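Local coordinates for protein AvrL567-D (Melampsora lini, PDB 2QVT) that acts as an avirulence protein of the flax rust fungus, its recognition in flax probably triggering disease resistance, while its biochemical function remains unknown, at residues 53-58 with 67-72; 80-85 with 144-149. All blocks are in the same frame, centred on the assembly; numbering follows the deposited sequence.

Contact 1 (53-58 with 67-72); sequences GLVNVK and PLFKWI
Strands 55-59 and 67-71 form an antiparallel beta hairpin, in which Val-55 and Trp-71, like Val-57 and Phe-69, are non-hydrogen-bonded pairs. Between them, Asn-56 N gives a 2.9 Å bond to Lys-70 O, and Lys-70 N returns one to Asn-56 O. Near the open end, Leu-54 O accepts a hydrogen bond from Ile-72 N at 2.7 Å while also lying over one face of the Trp-71 ring, 3.6 Å above its plane. The Leu-54 side chain runs alongside the indole in the same direction, with CB 3.6 Å from Trp-71 CZ3 and CD2 equally near Trp-71 CH2. With CG1 anti to the backbone N (chi1 163°), Val-55 sets that methyl at the edge of the Phe-69 ring, 3.7 Å from Phe-69 CD1, while Val-55 CG2 approaches Trp-71 CE3. Val-57 divides its methyls similarly, CG1 meeting Pro-67 CB at 3.7 Å and CG2 lying beside Phe-69 CD1. On the face carrying Asn-56 and Lys-70, the Ile-72 side chain crosses that of Asn-56 at about a right angle; Asn-56 OD1 is hydrogen-bonded to Thr-50 OG1. Strand 48-51 flanks strand 55-59, Leu-54 and Val-55 form a classic beta bulge opposite Leu-51, and the valines pack onto strand 141-148.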
loop_
_atom_site.group_PDB
_atom_site.type_symbol
_atom_site.label_atom_id
_atom_site.label_comp_id
_atom_site.label_asym_id
_atom_site.label_seq_id
_atom_site.Cartn_x
_atom_site.Cartn_y
_atom_site.Cartn_z
ATOM N N GLY A 53 -11.356 -4.636 3.824
ATOM C CA GLY A 53 -12.227 -5.661 3.272
ATOM C C GLY A 53 -12.349 -5.712 1.733
ATOM O O GLY A 53 -13.132 -6.504 1.201
ATOM N N LEU A 54 -11.552 -4.920 1.011
ATOM C CA LEU A 54 -11.757 -4.710 -0.434
ATOM C C LEU A 54 -10.561 -5.082 -1.334
ATOM O O LEU A 54 -10.755 -5.521 -2.468
ATOM C CB LEU A 54 -12.143 -3.253 -0.704
ATOM C CG LEU A 54 -13.441 -2.754 -0.059
ATOM C CD1 LEU A 54 -13.538 -1.235 -0.153
ATOM C CD2 LEU A 54 -14.722 -3.479 -0.614
ATOM N N VAL A 55 -9.340 -4.926 -0.801
ATOM C CA VAL A 55 -8.126 -4.920 -1.606
ATOM C C VAL A 55 -7.039 -5.760 -0.912
ATOM O O VAL A 55 -6.591 -5.444 0.182
ATOM C CB VAL A 55 -7.643 -3.428 -1.907
ATOM C CG1 VAL A 55 -6.185 -3.380 -2.370
ATOM C CG2 VAL A 55 -8.531 -2.745 -2.965
ATOM N N ASN A 56 -6.633 -6.847 -1.560
ATOM C CA ASN A 56 -5.527 -7.643 -1.082
ATOM C C ASN A 56 -4.252 -7.010 -1.529
ATOM O O ASN A 56 -4.218 -6.380 -2.630
ATOM C CB ASN A 56 -5.590 -9.050 -1.643
ATOM C CG ASN A 56 -6.422 -9.998 -0.772
ATOM O OD1 ASN A 56 -6.978 -9.618 0.291
ATOM N ND2 ASN A 56 -6.532 -11.237 -1.241
ATOM N N VAL A 57 -3.212 -7.160 -0.692
ATOM C CA VAL A 57 -1.875 -6.560 -0.951
ATOM C C VAL A 57 -0.805 -7.648 -0.836
ATOM O O VAL A 57 -0.937 -8.511 -0.036
ATOM C CB VAL A 57 -1.579 -5.398 0.040
ATOM C CG1 VAL A 57 -0.255 -4.663 -0.260
ATOM C CG2 VAL A 57 -2.785 -4.420 0.131
ATOM N N LYS A 58 0.199 -7.635 -1.701
ATOM C CA LYS A 58 1.364 -8.478 -1.568
ATOM C C LYS A 58 2.574 -7.701 -2.100
ATOM O O LYS A 58 2.434 -6.633 -2.699
ATOM C CB LYS A 58 1.173 -9.826 -2.323
ATOM C CG LYS A 58 1.117 -9.720 -3.839
ATOM C CD LYS A 58 1.378 -11.101 -4.450
ATOM C CE LYS A 58 1.449 -11.049 -5.920
ATOM N NZ LYS A 58 1.440 -12.498 -6.362
ATOM N N PRO A 67 4.441 -2.550 -3.150
ATOM C CA PRO A 67 3.327 -3.468 -2.993
ATOM C C PRO A 67 2.544 -3.588 -4.288
ATOM O O PRO A 67 2.564 -2.676 -5.143
ATOM C CB PRO A 67 2.468 -2.784 -1.925
ATOM C CG PRO A 67 2.693 -1.271 -2.218
ATOM C CD PRO A 67 4.135 -1.177 -2.686
ATOM N N LEU A 68 1.838 -4.704 -4.414
ATOM C CA LEU A 68 0.858 -4.929 -5.491
ATOM C C LEU A 68 -0.560 -5.100 -4.881
ATOM O O LEU A 68 -0.720 -5.489 -3.722
ATOM C CB LEU A 68 1.256 -6.153 -6.330
ATOM C CG LEU A 68 2.654 -6.179 -7.014
ATOM C CD1 LEU A 68 2.773 -7.464 -7.868
ATOM C CD2 LEU A 68 3.020 -4.916 -7.865
ATOM N N PHE A 69 -1.567 -4.835 -5.690
ATOM C CA PHE A 69 -2.925 -4.726 -5.238
ATOM C C PHE A 69 -3.830 -5.566 -6.124
ATOM O O PHE A 69 -3.593 -5.688 -7.337
ATOM C CB PHE A 69 -3.341 -3.264 -5.276
ATOM C CG PHE A 69 -2.479 -2.404 -4.418
ATOM C CD1 PHE A 69 -2.709 -2.324 -3.026
ATOM C CD2 PHE A 69 -1.404 -1.702 -4.967
ATOM C CE1 PHE A 69 -1.921 -1.558 -2.237
ATOM C CE2 PHE A 69 -0.599 -0.919 -4.148
ATOM C CZ PHE A 69 -0.860 -0.865 -2.775
ATOM N N LYS A 70 -4.836 -6.167 -5.495
ATOM C CA LYS A 70 -5.886 -6.825 -6.206
ATOM C C LYS A 70 -7.235 -6.570 -5.543
ATOM O O LYS A 70 -7.412 -6.871 -4.343
ATOM C CB LYS A 70 -5.628 -8.339 -6.281
ATOM C CG LYS A 70 -6.632 -9.086 -7.183
ATOM C CD LYS A 70 -6.370 -10.562 -7.169
ATOM C CE LYS A 70 -5.282 -10.924 -8.091
ATOM N NZ LYS A 70 -5.206 -12.424 -8.219
ATOM N N TRP A 71 -8.186 -6.069 -6.320
ATOM C CA TRP A 71 -9.586 -6.002 -5.872
ATOM C C TRP A 71 -10.218 -7.362 -5.523
ATOM O O TRP A 71 -10.365 -8.217 -6.375
ATOM C CB TRP A 71 -10.474 -5.290 -6.930
ATOM C CG TRP A 71 -11.925 -5.064 -6.461
ATOM C CD1 TRP A 71 -13.028 -5.829 -6.788
ATOM C CD2 TRP A 71 -12.395 -4.049 -5.571
ATOM N NE1 TRP A 71 -14.151 -5.313 -6.189
ATOM C CE2 TRP A 71 -13.798 -4.222 -5.443
ATOM C CE3 TRP A 71 -11.777 -2.976 -4.902
ATOM C CZ2 TRP A 71 -14.595 -3.384 -4.642
ATOM C CZ3 TRP A 71 -12.571 -2.134 -4.119
ATOM C CH2 TRP A 71 -13.963 -2.353 -3.989
ATOM N N ILE A 72 -10.672 -7.517 -4.280
ATOM C CA ILE A 72 -11.377 -8.749 -3.893
ATOM C C ILE A 72 -12.773 -8.453 -3.380
ATOM O O ILE A 72 -13.379 -9.325 -2.768
ATOM C CB ILE A 72 -10.575 -9.659 -2.874
ATOM C CG1 ILE A 72 -10.136 -8.902 -1.606
ATOM C CG2 ILE A 72 -9.343 -10.276 -3.589
ATOM C CD1 ILE A 72 -11.232 -8.498 -0.600
#

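Contact 2 (80-85 with 144-149); sequences LHFCVH and IKLVPK
Strands 81-86 and 141-148 run antiparallel with their short segments at 144°, and Cys-83 with Val-147 and His-85 with Lys-145 are the hydrogen-bonded pairs. They are the two central strands of a four-stranded antiparallel sheet, ordered 39-42, 141-148, 81-86, 98-104. Val-147 N reaches Cys-83 O at 2.7 Å in the carbonyl plane, whereas His-85 N meets Lys-145 O nearly along the C=O axis. At the chain's C-terminal end, Lys-149 N bonds to His-81 O from above the carbonyl plane, at 2.9 Å. Phe-82, Val-84, Leu-146 and Pro-148 share one face. The Phe-82 side chain crosses Pro-148 obliquely, its CD1 lying 3.7 Å from Pro-148 CA and its CE1 4.0 Å from Pro-148 CG. Leu-146 CD2 touches both Phe-82 CB and Val-84 CG2. Lys-145, on the opposite face, has CG between its backbone N and carbonyl carbon (chi1 67°), which brings that methylene within 4.1 Å of His-85 CB; its ammonium end makes a cation-pi contact with Tyr-38. On the same face Val-147 makes a CH-pi contact with the His-85 ring, its CG2 3.9 Å from the centroid and 16° off the ring normal.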
loop_
_atom_site.group_PDB
_atom_site.type_symbol
_atom_site.label_atom_id
_atom_site.label_comp_id
_atom_site.label_asym_id
_atom_site.label_seq_id
_atom_site.Cartn_x
_atom_site.Cartn_y
_atom_site.Cartn_z
ATOM N N LEU A 80 -15.034 1.790 -8.927
ATOM C CA LEU A 80 -14.668 2.515 -7.718
ATOM C C LEU A 80 -13.157 2.703 -7.555
ATOM O O LEU A 80 -12.359 1.776 -7.808
ATOM C CB LEU A 80 -15.252 1.831 -6.473
ATOM C CG LEU A 80 -16.761 1.631 -6.343
ATOM C CD1 LEU A 80 -17.029 0.602 -5.224
ATOM C CD2 LEU A 80 -17.460 2.952 -6.071
ATOM N N HIS A 81 -12.795 3.906 -7.113
ATOM C CA HIS A 81 -11.422 4.355 -6.962
ATOM C C HIS A 81 -11.045 4.684 -5.519
ATOM O O HIS A 81 -11.875 5.130 -4.708
ATOM C CB HIS A 81 -11.161 5.584 -7.848
ATOM C CG HIS A 81 -11.245 5.276 -9.306
ATOM N ND1 HIS A 81 -12.432 5.323 -10.007
ATOM C CD2 HIS A 81 -10.307 4.843 -10.177
ATOM C CE1 HIS A 81 -12.216 4.960 -11.256
ATOM N NE2 HIS A 81 -10.936 4.649 -11.382
ATOM N N PHE A 82 -9.775 4.438 -5.214
ATOM C CA PHE A 82 -9.278 4.562 -3.871
ATOM C C PHE A 82 -7.868 5.044 -4.036
ATOM O O PHE A 82 -7.128 4.527 -4.863
ATOM C CB PHE A 82 -9.298 3.225 -3.076
ATOM C CG PHE A 82 -10.650 2.575 -3.017
ATOM C CD1 PHE A 82 -11.414 2.618 -1.860
ATOM C CD2 PHE A 82 -11.166 1.919 -4.133
ATOM C CE1 PHE A 82 -12.712 2.024 -1.830
ATOM C CE2 PHE A 82 -12.457 1.314 -4.105
ATOM C CZ PHE A 82 -13.225 1.392 -2.966
ATOM N N CYS A 83 -7.524 6.022 -3.202
ATOM C CA CYS A 83 -6.171 6.458 -2.991
ATOM C C CYS A 83 -5.528 5.530 -1.979
ATOM O O CYS A 83 -6.154 5.132 -0.988
ATOM C CB CYS A 83 -6.218 7.871 -2.441
ATOM S SG CYS A 83 -4.867 8.889 -3.003
ATOM N N VAL A 84 -4.304 5.118 -2.266
ATOM C CA VAL A 84 -3.543 4.311 -1.321
ATOM C C VAL A 84 -2.633 5.282 -0.586
ATOM O O VAL A 84 -1.659 5.750 -1.142
ATOM C CB VAL A 84 -2.649 3.251 -1.992
ATOM C CG1 VAL A 84 -1.960 2.401 -0.903
ATOM C CG2 VAL A 84 -3.455 2.385 -2.952
ATOM N N HIS A 85 -2.991 5.597 0.645
ATOM C CA HIS A 85 -2.184 6.445 1.499
ATOM C C HIS A 85 -1.101 5.627 2.221
ATOM O O HIS A 85 -1.294 4.458 2.581
ATOM C CB HIS A 85 -3.087 7.156 2.545
ATOM C CG HIS A 85 -3.794 8.376 2.028
ATOM N ND1 HIS A 85 -3.973 8.634 0.680
ATOM C CD2 HIS A 85 -4.370 9.405 2.679
ATOM C CE1 HIS A 85 -4.631 9.770 0.522
ATOM N NE2 HIS A 85 -4.877 10.261 1.722
ATOM N N ILE A 144 -0.117 1.459 5.391
ATOM C CA ILE A 144 -0.912 1.766 4.185
ATOM C C ILE A 144 -2.389 1.627 4.506
ATOM O O ILE A 144 -2.767 0.882 5.413
ATOM C CB ILE A 144 -0.474 0.888 2.931
ATOM C CG1 ILE A 144 -0.517 -0.613 3.268
ATOM C CG2 ILE A 144 0.952 1.298 2.455
ATOM C CD1 ILE A 144 -0.260 -1.564 2.075
ATOM N N LYS A 145 -3.217 2.398 3.812
ATOM C CA LYS A 145 -4.680 2.302 3.925
ATOM C C LYS A 145 -5.278 2.867 2.662
ATOM O O LYS A 145 -4.624 3.644 1.951
ATOM C CB LYS A 145 -5.209 3.066 5.144
ATOM C CG LYS A 145 -5.032 4.579 5.060
ATOM C CD LYS A 145 -5.373 5.296 6.376
ATOM C CE LYS A 145 -5.061 6.757 6.269
ATOM N NZ LYS A 145 -5.131 7.386 7.628
ATOM N N LEU A 146 -6.497 2.435 2.371
ATOM C CA LEU A 146 -7.292 2.868 1.232
ATOM C C LEU A 146 -8.161 4.029 1.631
ATOM O O LEU A 146 -8.801 3.983 2.694
ATOM C CB LEU A 146 -8.282 1.765 0.858
ATOM C CG LEU A 146 -7.707 0.515 0.204
ATOM C CD1 LEU A 146 -8.913 -0.359 -0.174
ATOM C CD2 LEU A 146 -6.840 0.857 -1.020
ATOM N N VAL A 147 -8.225 5.046 0.775
ATOM C CA VAL A 147 -9.096 6.174 1.034
ATOM C C VAL A 147 -9.997 6.329 -0.175
ATOM O O VAL A 147 -9.519 6.680 -1.252
ATOM C CB VAL A 147 -8.330 7.487 1.383
ATOM C CG1 VAL A 147 -9.273 8.666 1.460
ATOM C CG2 VAL A 147 -7.552 7.354 2.721
ATOM N N PRO A 148 -11.305 6.023 -0.001
ATOM C CA PRO A 148 -12.250 6.159 -1.106
ATOM C C PRO A 148 -12.184 7.524 -1.790
ATOM O O PRO A 148 -11.958 8.556 -1.126
ATOM C CB PRO A 148 -13.620 5.892 -0.447
ATOM C CG PRO A 148 -13.301 4.986 0.753
ATOM C CD PRO A 148 -11.933 5.486 1.221
ATOM N N LYS A 149 -12.329 7.500 -3.114
ATOM C CA LYS A 149 -12.398 8.706 -3.961
ATOM C C LYS A 149 -13.786 8.864 -4.624
ATOM O O LYS A 149 -14.821 9.104 -3.932
ATOM C CB LYS A 149 -11.327 8.653 -5.038
ATOM C CG LYS A 149 -9.922 8.901 -4.491
ATOM C CD LYS A 149 -8.919 9.115 -5.604
ATOM C CE LYS A 149 -8.834 10.601 -6.037
ATOM N NZ LYS A 149 -7.456 10.875 -6.642
#

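How the contacts relate
Each contact joins antiparallel neighbours, but contact 1 closes a local hairpin of the three-stranded sheet, whereas contact 2 pairs strands distant in sequence at the middle of the four-stranded sheet. Both are partly buried, their apolar faces meeting in a shared interior: Trp-71 CZ3 comes within 3.4 Å of Phe-82 CE2, and Val-55 CG2 packs 3.7 Å from Leu-146 CD1. Leu-54 also touches Phe-82, and Val-57 touches Ile-144, extending this interface between the sheets. The faces turned away are partly exposed in both, and each sets a lysine on an aromatic ring, Lys-58 on Trp-111 and Lys-145 on Tyr-38. Beside these stand Asn-56 and Leu-68 in contact 1, but Cys-83, His-85 and Val-147 in contact 2.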